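Putative glycosyltransferase (GalT1) (PDB 4PHR) probably transfers sugar from a UDP-linked donor, this N-terminal GT-D-fold part of the longer protein binding UDP in the presence of manganese. Local coordinates at residues 13-18 with 111-116; 29-34 with 117-122; 123-128 with 241-246; 233-238 with 249-254. One frame throughout, in Å; residues are numbered along the deposited sequence.

Interaction 1: residues 13-18 with 111-116; sequences KVLPIL and APFYGS
V14 and Y114 lie abreast in a single parallel beta bridge, held by two backbone hydrogen bonds. Y114 N donates to K13 O at 2.9 Å, and L15 N to Y114 O at 2.8 Å, the second nearly straight at 169°. Each acceptor also draws a CA-H...O contact, with F113 CA 3.4 Å from K13 O and V14 CA 3.3 Å from Y114 O. The chain ahead of helix 17-27, with P16 at its N-cap position, therefore runs beside strand 115-116; on that strand, G115 bonds through its backbone to V74 and L76 of strand 72-76.

Apolar contact is thinner. L15 CD1 comes slantwise to the F113 ring, 4.0 Å from CD2. On V14, CG1 stands anti to the backbone N (chi1 172°), which carries it past the bridge to G115 O and to 3.9 Å from S116 CB.

Polar groups and water close both ends. L15 O faces S116 CB at 3.2 Å but makes no good bond to S116 N; S20 OG is hydrogen-bonded to both L15 O and S116 N instead. S116 OG bonds to F118 N and shares a water with I17 N. At the other end a second water joins K13 N to A111 O. The bent K13 chain brings CE to 3.1 Å from P112 O, while NZ is bonded to E11 O.

Both direct hydrogen bonds between the two segments are main-chain, so the alignment is set at V14 and Y114, and S20 OG and the two waters continue the link on either side.

Interaction 2: residues 29-34 with 117-122; sequences ASVVRF and TFISRP. With UDP (uridine-5'-diphosphate), chain B.
One side of the diphosphate site in the UDP pocket is built here, where R33 at the end of strand 30-33 meets the 3-10 segment 117-120 that follows strand 115-116; K210 and H228 are further UDP ligands. R33 NH1 donates to T117 O at 3.1 Å, in the carbonyl plane and on a lone pair, and also to UDP O3B at 2.8 Å. R33 NH2 reaches the same O3B at 3.2 Å, makes a weak bond to O2A, and forms a salt bridge with D225. The guanidinium thus faces both phosphates with its edge, while S120 OG lies over one of its faces without bonding to it. S120 holds this hydroxyl between its backbone N and carbonyl carbon (chi1 64°), and OG donates to UDP O2B at 2.7 Å. R121 NH1 adds a bond to UDP O1B at 3.1 Å, its guanidinium steadied by salt bridges to E232 and E253.

Behind the polar site, T117 OG1 donates to F34 O at 2.8 Å, approaching from above the carbonyl plane. V31 and I119 meet tip to tip, CG1 to CD1 at 3.8 Å, and I119 CG1 lies 3.6 Å from R33 CD. I24 of helix 17-27 packs on both V31 and I119.

All three terminal oxygens of the beta phosphate thus receive bonds from this contact. The two arginines, with K210 and the manganese ion nearby, probably offset much of the diphosphate charge. T117 O and D225 hold the guanidinium, and I119 packs on its CD, which is consistent with R33 being preset to meet the phosphates.

Interaction 3: residues 123-128 with 241-246; sequences YIDLID and TYKVKL
I124 and K243 form the close-packed half of this contact between two loops. Their side chains meet at a slant: I124 CG2 touches K243 CE at 3.7 Å and I124 CG1 touches K243 CG at 3.8 Å. Beyond CG the lysine chain is extended, so its methylenes offer the isoleucine a long apolar flank. I124 turns CG1 anti to its own nitrogen (chi1 -157°), toward the K243 side, and the bend at chi2 (67°) then brings CD1 to 3.7 Å from Y242 O. Both side chains also touch W235 of helix 229-238. Y123 to L126 make a type I beta turn, with L126 N bonded to Y123 O, and K243 is the centre of an inverse gamma turn.

The other half is loose and more open to solvent. No direct hydrogen bond spans the segments; instead a water donates to I124 O at 2.8 Å and to T241 O at 3.1 Å, linking the turn to the exposed T241. D125 stands beside the end of the lysine, OD1 being 3.8 Å from CE and 4.1 Å from NZ, too far for a salt bridge. The ammonium is instead paired with E253 in a salt bridge to OE1.

K243 thus divides its work, its methylenes covering I124 and its charge serving E253. At that distance D125 probably adds a weak electrostatic attraction, and through E253 the lysine ties this peripheral loop contact to the second shell of the diphosphate site.

Interaction 4: residues 233-238 with 249-254; sequences YEWYEM and KHTAEF. With UDP (uridine-5'-diphosphate), chain B.
The W235 indole meets the loop 249-254 mainly by its rim. A252 O lies in the ring plane at the edge, 3.6 Å from CH2, and E253 OE1 is also near the plane, 4.0 Å from CH2. T251 CG2 approaches obliquely, 3.5 Å from CZ2. The second flat group, the H250 imidazole, has UDP O2' over the centre of one face, 3.5 Å above the plane. Within the GT-D fold this contact seats residues 234-235 of helix 229-238 on a type II beta turn, T251 to F254, directly after H250 of the UDP pocket.

The A252 methyl adds an apolar touch, CB being 3.8 Å from W235 CH2. Polar ends are secured by the surroundings: W235 NE1 bonds to V244 O, T251 OG1 to L246 N, and H250 to D257 and H228. E253 OE1, already held by charged partners, R121 among them, lies beside the indole, consistent with a carboxylate held in place there.

Farther along, E234 and K249 approach from opposite directions and form a salt bridge. The K249 ammonium also pairs with D230, and E234 OE2 is bonded to N162 as well. K249 NZ meets E234 OE2 at 3.2 Å, on the anti side of the carboxylate and 28° out of its plane.

Interaction 2 is buried nearest the chain's centre and interaction 4 is also buried; interaction 1 is partly buried, and interaction 3 lies on the surface. Their chemistry follows their places: main-chain pairing beside a sheet edge in 1, charged bonds to phosphate in 2, lysine methylenes and a bridging water in 3, an indole edge and a salt bridge in 4. Interactions 1 and 2 serve the same three-stranded sheet and touch where I17 CD1 packs on F118 and P122. Interactions 3 and 4 interlock through alternating segments. The R121-E253 pair is the connection between 2 and 4, and both contacts touch UDP.

Interaction 1: residues 13-18 with 111-116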
# COMPACT_ATOMS: atom_id res chain seq x y z
N LYS A 13 -4.71 12.65 -13.28
CA LYS A 13 -5.79 12.93 -12.35
C LYS A 13 -5.94 11.83 -11.32
O LYS A 13 -6.31 10.70 -11.64
CB LYS A 13 -7.10 13.13 -13.11
CG LYS A 13 -7.08 14.38 -13.97
CD LYS A 13 -8.28 14.48 -14.90
CE LYS A 13 -8.15 13.52 -16.07
NZ LYS A 13 -6.93 13.82 -16.89
N VAL A 14 -5.65 12.17 -10.07
CA VAL A 14 -5.75 11.23 -8.97
C VAL A 14 -6.90 11.62 -8.05
O VAL A 14 -7.05 12.80 -7.71
CB VAL A 14 -4.43 11.23 -8.16
CG1 VAL A 14 -4.56 10.40 -6.89
CG2 VAL A 14 -3.27 10.74 -9.02
N LEU A 15 -7.71 10.64 -7.65
CA LEU A 15 -8.73 10.86 -6.62
C LEU A 15 -8.06 10.88 -5.25
O LEU A 15 -7.46 9.89 -4.85
CB LEU A 15 -9.73 9.71 -6.62
CG LEU A 15 -10.66 9.56 -7.82
CD1 LEU A 15 -11.33 8.20 -7.75
CD2 LEU A 15 -11.68 10.68 -7.86
N PRO A 16 -8.16 12.00 -4.52
CA PRO A 16 -7.48 12.02 -3.22
C PRO A 16 -8.08 11.01 -2.24
O PRO A 16 -9.16 10.48 -2.50
CB PRO A 16 -7.68 13.45 -2.72
CG PRO A 16 -8.87 13.95 -3.48
CD PRO A 16 -8.85 13.27 -4.82
N ILE A 17 -7.38 10.77 -1.14
CA ILE A 17 -7.74 9.74 -0.16
C ILE A 17 -9.24 9.51 0.05
O ILE A 17 -9.73 8.40 -0.12
CB ILE A 17 -7.07 10.00 1.20
CG1 ILE A 17 -5.55 9.87 1.09
CG2 ILE A 17 -7.57 9.01 2.23
CD1 ILE A 17 -4.80 10.40 2.30
N LEU A 18 -9.98 10.55 0.45
CA LEU A 18 -11.37 10.33 0.84
C LEU A 18 -12.24 9.96 -0.35
O LEU A 18 -13.20 9.21 -0.22
CB LEU A 18 -11.95 11.54 1.56
CG LEU A 18 -11.61 11.62 3.05
CD1 LEU A 18 -12.20 12.88 3.65
CD2 LEU A 18 -12.08 10.37 3.80
N ALA A 111 -4.74 6.79 -18.21
CA ALA A 111 -6.12 6.49 -17.82
C ALA A 111 -6.87 7.77 -17.46
O ALA A 111 -6.26 8.77 -17.09
CB ALA A 111 -6.14 5.50 -16.66
N PRO A 112 -8.21 7.74 -17.56
CA PRO A 112 -9.02 8.91 -17.22
C PRO A 112 -8.87 9.35 -15.76
O PRO A 112 -8.95 10.54 -15.47
CB PRO A 112 -10.46 8.46 -17.50
CG PRO A 112 -10.39 6.96 -17.58
CD PRO A 112 -9.03 6.64 -18.10
N PHE A 113 -8.63 8.40 -14.86
CA PHE A 113 -8.40 8.72 -13.46
C PHE A 113 -7.67 7.58 -12.77
O PHE A 113 -7.69 6.44 -13.25
CB PHE A 113 -9.72 8.97 -12.73
CG PHE A 113 -10.58 7.75 -12.58
CD1 PHE A 113 -11.51 7.42 -13.56
CD2 PHE A 113 -10.46 6.93 -11.47
CE1 PHE A 113 -12.30 6.29 -13.43
CE2 PHE A 113 -11.25 5.80 -11.34
CZ PHE A 113 -12.17 5.48 -12.32
N TYR A 114 -7.02 7.91 -11.66
CA TYR A 114 -6.38 6.92 -10.80
C TYR A 114 -6.84 7.15 -9.38
O TYR A 114 -7.24 8.25 -9.04
CB TYR A 114 -4.85 7.07 -10.87
CG TYR A 114 -4.29 6.72 -12.23
CD1 TYR A 114 -4.15 7.69 -13.21
CD2 TYR A 114 -3.92 5.42 -12.54
CE1 TYR A 114 -3.65 7.38 -14.46
CE2 TYR A 114 -3.42 5.09 -13.78
CZ TYR A 114 -3.29 6.07 -14.74
OH TYR A 114 -2.79 5.77 -15.98
N GLY A 115 -6.78 6.11 -8.55
CA GLY A 115 -6.96 6.29 -7.12
C GLY A 115 -5.67 6.80 -6.51
O GLY A 115 -4.66 6.94 -7.20
N SER A 116 -5.69 7.07 -5.20
CA SER A 116 -4.51 7.57 -4.51
C SER A 116 -3.70 6.48 -3.81
O SER A 116 -4.21 5.76 -2.96
CB SER A 116 -4.91 8.60 -3.45
OG SER A 116 -3.76 9.05 -2.75
O HOH W 1 -5.38 10.89 -15.66
O HOH W 2 -4.41 11.41 -1.57

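Interaction 2: residues 29-34 with 117-122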
# COMPACT_ATOMS: atom_id res chain seq x y z
N ALA A 29 -14.39 -2.47 -4.64
CA ALA A 29 -13.28 -2.71 -5.55
C ALA A 29 -12.03 -3.23 -4.84
O ALA A 29 -11.78 -2.90 -3.69
CB ALA A 29 -12.95 -1.43 -6.31
N SER A 30 -11.26 -4.03 -5.55
CA SER A 30 -9.89 -4.30 -5.15
C SER A 30 -9.07 -3.02 -5.36
O SER A 30 -9.51 -2.11 -6.07
CB SER A 30 -9.29 -5.43 -5.98
OG SER A 30 -9.89 -6.67 -5.64
N VAL A 31 -7.89 -2.95 -4.76
CA VAL A 31 -7.07 -1.77 -4.86
C VAL A 31 -5.62 -2.18 -5.01
O VAL A 31 -5.10 -2.95 -4.21
CB VAL A 31 -7.17 -0.88 -3.60
CG1 VAL A 31 -6.32 0.39 -3.78
CG2 VAL A 31 -8.61 -0.51 -3.32
N VAL A 32 -4.96 -1.65 -6.05
CA VAL A 32 -3.52 -1.82 -6.21
C VAL A 32 -2.89 -0.43 -6.23
O VAL A 32 -3.38 0.47 -6.91
CB VAL A 32 -3.19 -2.64 -7.49
CG1 VAL A 32 -3.70 -1.95 -8.74
CG2 VAL A 32 -1.70 -2.88 -7.59
N ARG A 33 -1.80 -0.26 -5.48
CA ARG A 33 -1.16 1.06 -5.37
C ARG A 33 0.25 1.03 -5.96
O ARG A 33 1.05 0.15 -5.65
CB ARG A 33 -1.12 1.53 -3.91
CG ARG A 33 -2.48 1.58 -3.18
CD ARG A 33 -2.31 1.91 -1.66
NE ARG A 33 -1.36 0.95 -1.12
CZ ARG A 33 -0.05 1.14 -0.97
NH1 ARG A 33 0.51 2.34 -1.14
NH2 ARG A 33 0.69 0.11 -0.59
N PHE A 34 0.56 1.99 -6.82
CA PHE A 34 1.92 2.11 -7.34
C PHE A 34 2.61 3.25 -6.61
O PHE A 34 2.14 4.38 -6.63
CB PHE A 34 1.92 2.34 -8.85
CG PHE A 34 1.59 1.10 -9.63
CD1 PHE A 34 0.28 0.68 -9.75
CD2 PHE A 34 2.60 0.34 -10.19
CE1 PHE A 34 -0.02 -0.49 -10.44
CE2 PHE A 34 2.31 -0.81 -10.89
CZ PHE A 34 1.00 -1.23 -11.01
N THR A 117 -2.42 6.40 -4.15
CA THR A 117 -1.49 5.51 -3.47
C THR A 117 -1.39 5.87 -1.99
O THR A 117 -1.01 5.03 -1.16
CB THR A 117 -0.14 5.58 -4.19
OG1 THR A 117 -0.30 4.92 -5.44
CG2 THR A 117 1.02 4.93 -3.41
N PHE A 118 -1.74 7.11 -1.66
CA PHE A 118 -1.66 7.57 -0.27
C PHE A 118 -2.85 7.16 0.60
O PHE A 118 -2.97 7.61 1.73
CB PHE A 118 -1.42 9.08 -0.20
CG PHE A 118 -0.16 9.54 -0.90
CD1 PHE A 118 0.88 8.66 -1.14
CD2 PHE A 118 -0.03 10.86 -1.31
CE1 PHE A 118 2.04 9.08 -1.79
CE2 PHE A 118 1.12 11.29 -1.96
CZ PHE A 118 2.16 10.41 -2.19
N ILE A 119 -3.73 6.28 0.11
CA ILE A 119 -4.72 5.72 1.03
C ILE A 119 -4.04 4.97 2.18
O ILE A 119 -4.62 4.81 3.25
CB ILE A 119 -5.80 4.82 0.36
CG1 ILE A 119 -5.18 3.61 -0.33
CG2 ILE A 119 -6.67 5.62 -0.61
CD1 ILE A 119 -6.19 2.53 -0.64
N SER A 120 -2.79 4.54 1.97
CA SER A 120 -2.04 3.86 3.03
C SER A 120 -1.20 4.86 3.83
O SER A 120 -0.58 4.48 4.82
CB SER A 120 -1.11 2.79 2.45
OG SER A 120 -0.14 3.39 1.61
N ARG A 121 -1.20 6.12 3.40
CA ARG A 121 -0.28 7.14 3.94
C ARG A 121 -1.03 8.43 4.31
O ARG A 121 -0.80 9.49 3.72
CB ARG A 121 0.82 7.45 2.91
CG ARG A 121 1.49 6.23 2.27
CD ARG A 121 2.18 5.34 3.29
NE ARG A 121 3.09 6.11 4.13
CZ ARG A 121 4.40 5.94 4.18
NH1 ARG A 121 4.99 4.99 3.45
NH2 ARG A 121 5.12 6.71 4.99
N PRO A 122 -1.95 8.35 5.28
CA PRO A 122 -2.90 9.44 5.49
C PRO A 122 -2.49 10.46 6.55
O PRO A 122 -3.36 11.20 7.00
CB PRO A 122 -4.16 8.70 5.98
CG PRO A 122 -3.81 7.21 5.99
CD PRO A 122 -2.33 7.16 6.05
N1 UDP B . 6.85 -6.03 2.90
C2 UDP B . 7.03 -7.35 3.22
N3 UDP B . 7.76 -8.17 2.39
C4 UDP B . 8.30 -7.67 1.23
C5 UDP B . 8.12 -6.33 0.89
C6 UDP B . 7.50 -5.50 1.83
O2 UDP B . 6.57 -7.81 4.27
O4 UDP B . 8.93 -8.45 0.50
C1' UDP B . 5.99 -5.20 3.77
C2' UDP B . 6.62 -4.20 4.70
O2' UDP B . 7.09 -4.83 5.87
C3' UDP B . 5.45 -3.29 4.96
C4' UDP B . 4.70 -3.30 3.64
O4' UDP B . 5.20 -4.42 2.90
O3' UDP B . 4.61 -3.85 5.95
C5' UDP B . 4.90 -2.01 2.86
O5' UDP B . 4.24 -2.13 1.61
PA UDP B . 4.27 -0.95 0.51
O1A UDP B . 5.65 -0.77 0.01
O2A UDP B . 3.25 -1.31 -0.51
O3A UDP B . 3.84 0.33 1.40
PB UDP B . 3.49 1.88 1.02
O1B UDP B . 4.68 2.68 1.44
O2B UDP B . 2.30 2.17 1.85
O3B UDP B . 3.25 1.98 -0.45

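Interaction 3: residues 123-128 with 241-246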
# COMPACT_ATOMS: atom_id res chain seq x y z
N TYR A 123 -1.22 10.50 6.95
CA TYR A 123 -0.88 11.34 8.10
C TYR A 123 0.47 12.07 8.05
O TYR A 123 0.51 13.30 8.06
CB TYR A 123 -0.98 10.51 9.39
CG TYR A 123 -0.57 11.26 10.66
CD1 TYR A 123 -1.43 12.18 11.24
CD2 TYR A 123 0.66 11.03 11.26
CE1 TYR A 123 -1.06 12.87 12.39
CE2 TYR A 123 1.03 11.72 12.40
CZ TYR A 123 0.17 12.63 12.96
OH TYR A 123 0.53 13.32 14.10
N ILE A 124 1.57 11.32 8.04
CA ILE A 124 2.86 11.89 8.43
C ILE A 124 3.41 12.97 7.48
O ILE A 124 4.08 13.91 7.93
CB ILE A 124 3.93 10.79 8.69
CG1 ILE A 124 5.04 11.32 9.61
CG2 ILE A 124 4.49 10.27 7.37
CD1 ILE A 124 4.59 11.60 11.02
N ASP A 125 3.11 12.86 6.19
CA ASP A 125 3.64 13.81 5.23
C ASP A 125 2.77 15.05 5.01
O ASP A 125 3.15 15.96 4.29
CB ASP A 125 3.94 13.13 3.88
CG ASP A 125 5.26 12.37 3.89
OD1 ASP A 125 6.08 12.59 4.81
OD2 ASP A 125 5.48 11.55 2.98
N LEU A 126 1.61 15.08 5.65
CA LEU A 126 0.70 16.21 5.51
C LEU A 126 1.11 17.38 6.41
O LEU A 126 1.48 17.19 7.56
CB LEU A 126 -0.72 15.80 5.87
CG LEU A 126 -1.38 14.76 4.97
CD1 LEU A 126 -2.73 14.36 5.55
CD2 LEU A 126 -1.53 15.30 3.56
N ILE A 127 1.03 18.59 5.87
CA ILE A 127 1.22 19.79 6.67
C ILE A 127 0.06 19.93 7.65
O ILE A 127 0.27 20.14 8.84
CB ILE A 127 1.27 21.04 5.79
CG1 ILE A 127 2.50 21.00 4.88
CG2 ILE A 127 1.29 22.29 6.66
CD1 ILE A 127 2.49 22.05 3.81
N ASP A 128 -1.15 19.82 7.12
CA ASP A 128 -2.35 19.92 7.94
C ASP A 128 -2.89 18.53 8.26
O ASP A 128 -3.43 17.84 7.40
CB ASP A 128 -3.42 20.75 7.22
CG ASP A 128 -4.69 20.90 8.03
OD1 ASP A 128 -4.68 20.55 9.23
OD2 ASP A 128 -5.70 21.37 7.46
N THR A 241 5.17 14.09 14.95
CA THR A 241 5.39 15.17 14.00
C THR A 241 6.46 14.79 12.98
O THR A 241 6.61 15.44 11.94
CB THR A 241 5.80 16.47 14.71
OG1 THR A 241 6.91 16.21 15.58
CG2 THR A 241 4.64 17.00 15.54
N TYR A 242 7.19 13.71 13.27
CA TYR A 242 8.20 13.19 12.37
C TYR A 242 8.14 11.67 12.38
O TYR A 242 7.46 11.09 13.22
CB TYR A 242 9.60 13.68 12.79
CG TYR A 242 10.12 13.05 14.07
CD1 TYR A 242 9.75 13.55 15.32
CD2 TYR A 242 10.98 11.96 14.03
CE1 TYR A 242 10.23 12.98 16.49
CE2 TYR A 242 11.47 11.38 15.19
CZ TYR A 242 11.09 11.90 16.42
OH TYR A 242 11.57 11.32 17.58
N LYS A 243 8.85 11.03 11.45
CA LYS A 243 8.83 9.58 11.35
C LYS A 243 9.65 8.90 12.44
O LYS A 243 10.85 8.65 12.28
CB LYS A 243 9.31 9.13 9.96
CG LYS A 243 8.38 9.57 8.85
CD LYS A 243 8.85 9.09 7.49
CE LYS A 243 8.04 9.74 6.38
NZ LYS A 243 8.52 9.36 5.03
N VAL A 244 8.99 8.60 13.55
CA VAL A 244 9.65 8.01 14.70
C VAL A 244 9.73 6.49 14.57
O VAL A 244 8.80 5.84 14.09
CB VAL A 244 8.95 8.40 16.03
CG1 VAL A 244 7.50 7.99 16.00
CG2 VAL A 244 9.66 7.79 17.22
N LYS A 245 10.85 5.92 14.98
CA LYS A 245 11.04 4.49 14.86
C LYS A 245 10.16 3.76 15.87
O LYS A 245 10.13 4.11 17.05
CB LYS A 245 12.50 4.12 15.09
CG LYS A 245 12.83 2.68 14.76
CD LYS A 245 14.27 2.36 15.12
CE LYS A 245 14.63 0.94 14.71
NZ LYS A 245 14.55 0.76 13.24
N LEU A 246 9.42 2.77 15.39
CA LEU A 246 8.69 1.89 16.29
C LEU A 246 9.66 0.78 16.71
O LEU A 246 10.51 0.36 15.93
CB LEU A 246 7.45 1.33 15.58
CG LEU A 246 6.64 2.42 14.87
CD1 LEU A 246 5.53 1.85 14.01
CD2 LEU A 246 6.08 3.43 15.87
O HOH W 3 6.65 14.37 9.01

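Interaction 4: residues 233-238 with 249-254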
# COMPACT_ATOMS: atom_id res chain seq x y z
N TYR A 233 -0.79 4.76 11.12
CA TYR A 233 -1.75 4.77 12.21
C TYR A 233 -1.05 4.94 13.55
O TYR A 233 -1.52 5.68 14.41
CB TYR A 233 -2.61 3.50 12.19
CG TYR A 233 -3.77 3.56 13.15
CD1 TYR A 233 -4.77 4.51 13.00
CD2 TYR A 233 -3.85 2.68 14.23
CE1 TYR A 233 -5.84 4.58 13.90
CE2 TYR A 233 -4.91 2.74 15.12
CZ TYR A 233 -5.90 3.69 14.95
OH TYR A 233 -6.95 3.75 15.84
N GLU A 234 0.07 4.25 13.74
CA GLU A 234 0.83 4.39 14.99
C GLU A 234 1.32 5.83 15.18
O GLU A 234 1.22 6.40 16.26
CB GLU A 234 2.02 3.43 15.02
CG GLU A 234 1.64 1.96 15.11
CD GLU A 234 1.58 1.45 16.53
OE1 GLU A 234 1.87 2.23 17.46
OE2 GLU A 234 1.23 0.27 16.71
N TRP A 235 1.84 6.42 14.10
CA TRP A 235 2.29 7.81 14.18
C TRP A 235 1.13 8.75 14.52
O TRP A 235 1.26 9.66 15.34
CB TRP A 235 2.95 8.22 12.86
CG TRP A 235 4.29 7.61 12.64
CD1 TRP A 235 5.21 7.27 13.59
CD2 TRP A 235 4.88 7.28 11.37
NE1 TRP A 235 6.34 6.75 12.99
CE2 TRP A 235 6.16 6.74 11.63
CE3 TRP A 235 4.45 7.37 10.04
CZ2 TRP A 235 7.01 6.30 10.62
CZ3 TRP A 235 5.30 6.94 9.03
CH2 TRP A 235 6.57 6.41 9.33
N TYR A 236 -0.01 8.52 13.87
CA TYR A 236 -1.22 9.30 14.12
C TYR A 236 -1.67 9.19 15.59
O TYR A 236 -2.00 10.20 16.23
CB TYR A 236 -2.33 8.86 13.16
CG TYR A 236 -3.73 9.21 13.60
CD1 TYR A 236 -4.55 8.25 14.18
CD2 TYR A 236 -4.23 10.50 13.43
CE1 TYR A 236 -5.83 8.57 14.59
CE2 TYR A 236 -5.51 10.82 13.84
CZ TYR A 236 -6.31 9.85 14.41
OH TYR A 236 -7.59 10.16 14.82
N GLU A 237 -1.67 7.98 16.14
CA GLU A 237 -2.17 7.76 17.50
C GLU A 237 -1.27 8.42 18.54
O GLU A 237 -1.72 8.78 19.63
CB GLU A 237 -2.30 6.27 17.80
CG GLU A 237 -3.41 5.56 17.04
CD GLU A 237 -4.78 5.78 17.64
OE1 GLU A 237 -5.25 4.91 18.40
OE2 GLU A 237 -5.39 6.83 17.36
N MET A 238 0.02 8.55 18.22
CA MET A 238 0.94 9.18 19.16
C MET A 238 1.14 10.67 18.89
O MET A 238 1.88 11.35 19.60
CB MET A 238 2.29 8.44 19.20
CG MET A 238 3.15 8.62 17.96
SD MET A 238 4.56 7.49 17.92
CE MET A 238 5.02 7.48 19.64
N LYS A 249 8.15 -3.54 15.80
CA LYS A 249 7.75 -4.01 14.49
C LYS A 249 8.44 -3.17 13.43
O LYS A 249 9.13 -2.21 13.75
CB LYS A 249 6.23 -3.91 14.33
CG LYS A 249 5.70 -2.50 14.50
CD LYS A 249 4.23 -2.38 14.14
CE LYS A 249 3.34 -2.65 15.34
NZ LYS A 249 1.91 -2.36 15.04
N HIS A 250 8.24 -3.54 12.18
CA HIS A 250 8.70 -2.76 11.04
C HIS A 250 8.15 -1.33 11.08
O HIS A 250 7.00 -1.12 11.43
CB HIS A 250 8.21 -3.44 9.76
CG HIS A 250 8.42 -2.64 8.51
ND1 HIS A 250 9.64 -2.54 7.89
CD2 HIS A 250 7.55 -1.91 7.77
CE1 HIS A 250 9.52 -1.78 6.82
NE2 HIS A 250 8.27 -1.38 6.72
N THR A 251 8.98 -0.35 10.71
CA THR A 251 8.52 1.02 10.56
C THR A 251 8.75 1.52 9.14
O THR A 251 9.85 1.40 8.61
CB THR A 251 9.27 2.00 11.50
OG1 THR A 251 9.22 1.53 12.84
CG2 THR A 251 8.62 3.36 11.44
N ALA A 252 7.71 2.10 8.53
CA ALA A 252 7.83 2.73 7.22
C ALA A 252 9.03 3.66 7.16
O ALA A 252 9.26 4.45 8.08
CB ALA A 252 6.56 3.51 6.89
N GLU A 253 9.78 3.57 6.07
CA GLU A 253 10.93 4.44 5.75
C GLU A 253 12.21 4.11 6.52
O GLU A 253 13.26 4.72 6.31
CB GLU A 253 10.58 5.92 5.85
CG GLU A 253 9.85 6.46 4.61
CD GLU A 253 8.37 6.14 4.60
OE1 GLU A 253 7.65 6.65 5.48
OE2 GLU A 253 7.93 5.38 3.71
N PHE A 254 12.12 3.13 7.41
CA PHE A 254 13.32 2.53 7.99
C PHE A 254 13.58 1.27 7.19
O PHE A 254 12.89 0.26 7.37
CB PHE A 254 13.11 2.25 9.47
CG PHE A 254 13.06 3.50 10.31
CD1 PHE A 254 11.92 4.29 10.33
CD2 PHE A 254 14.15 3.88 11.06
CE1 PHE A 254 11.88 5.44 11.08
CE2 PHE A 254 14.12 5.03 11.82
CZ PHE A 254 12.98 5.81 11.83
N1 UDP B . 6.85 -6.03 2.90
C2 UDP B . 7.03 -7.35 3.22
N3 UDP B . 7.76 -8.17 2.39
C4 UDP B . 8.30 -7.67 1.23
C5 UDP B . 8.12 -6.33 0.89
C6 UDP B . 7.50 -5.50 1.83
O2 UDP B . 6.57 -7.81 4.27
O4 UDP B . 8.93 -8.45 0.50
C1' UDP B . 5.99 -5.20 3.77
C2' UDP B . 6.62 -4.20 4.70
O2' UDP B . 7.09 -4.83 5.87
C3' UDP B . 5.45 -3.29 4.96
C4' UDP B . 4.70 -3.30 3.64
O4' UDP B . 5.20 -4.42 2.90
O3' UDP B . 4.61 -3.85 5.95
C5' UDP B . 4.90 -2.01 2.86
O5' UDP B . 4.24 -2.13 1.61
PA UDP B . 4.27 -0.95 0.51
O1A UDP B . 5.65 -0.77 0.01
O2A UDP B . 3.25 -1.31 -0.51
O3A UDP B . 3.84 0.33 1.40
PB UDP B . 3.49 1.88 1.02
O1B UDP B . 4.68 2.68 1.44
O2B UDP B . 2.30 2.17 1.85
O3B UDP B . 3.25 1.98 -0.45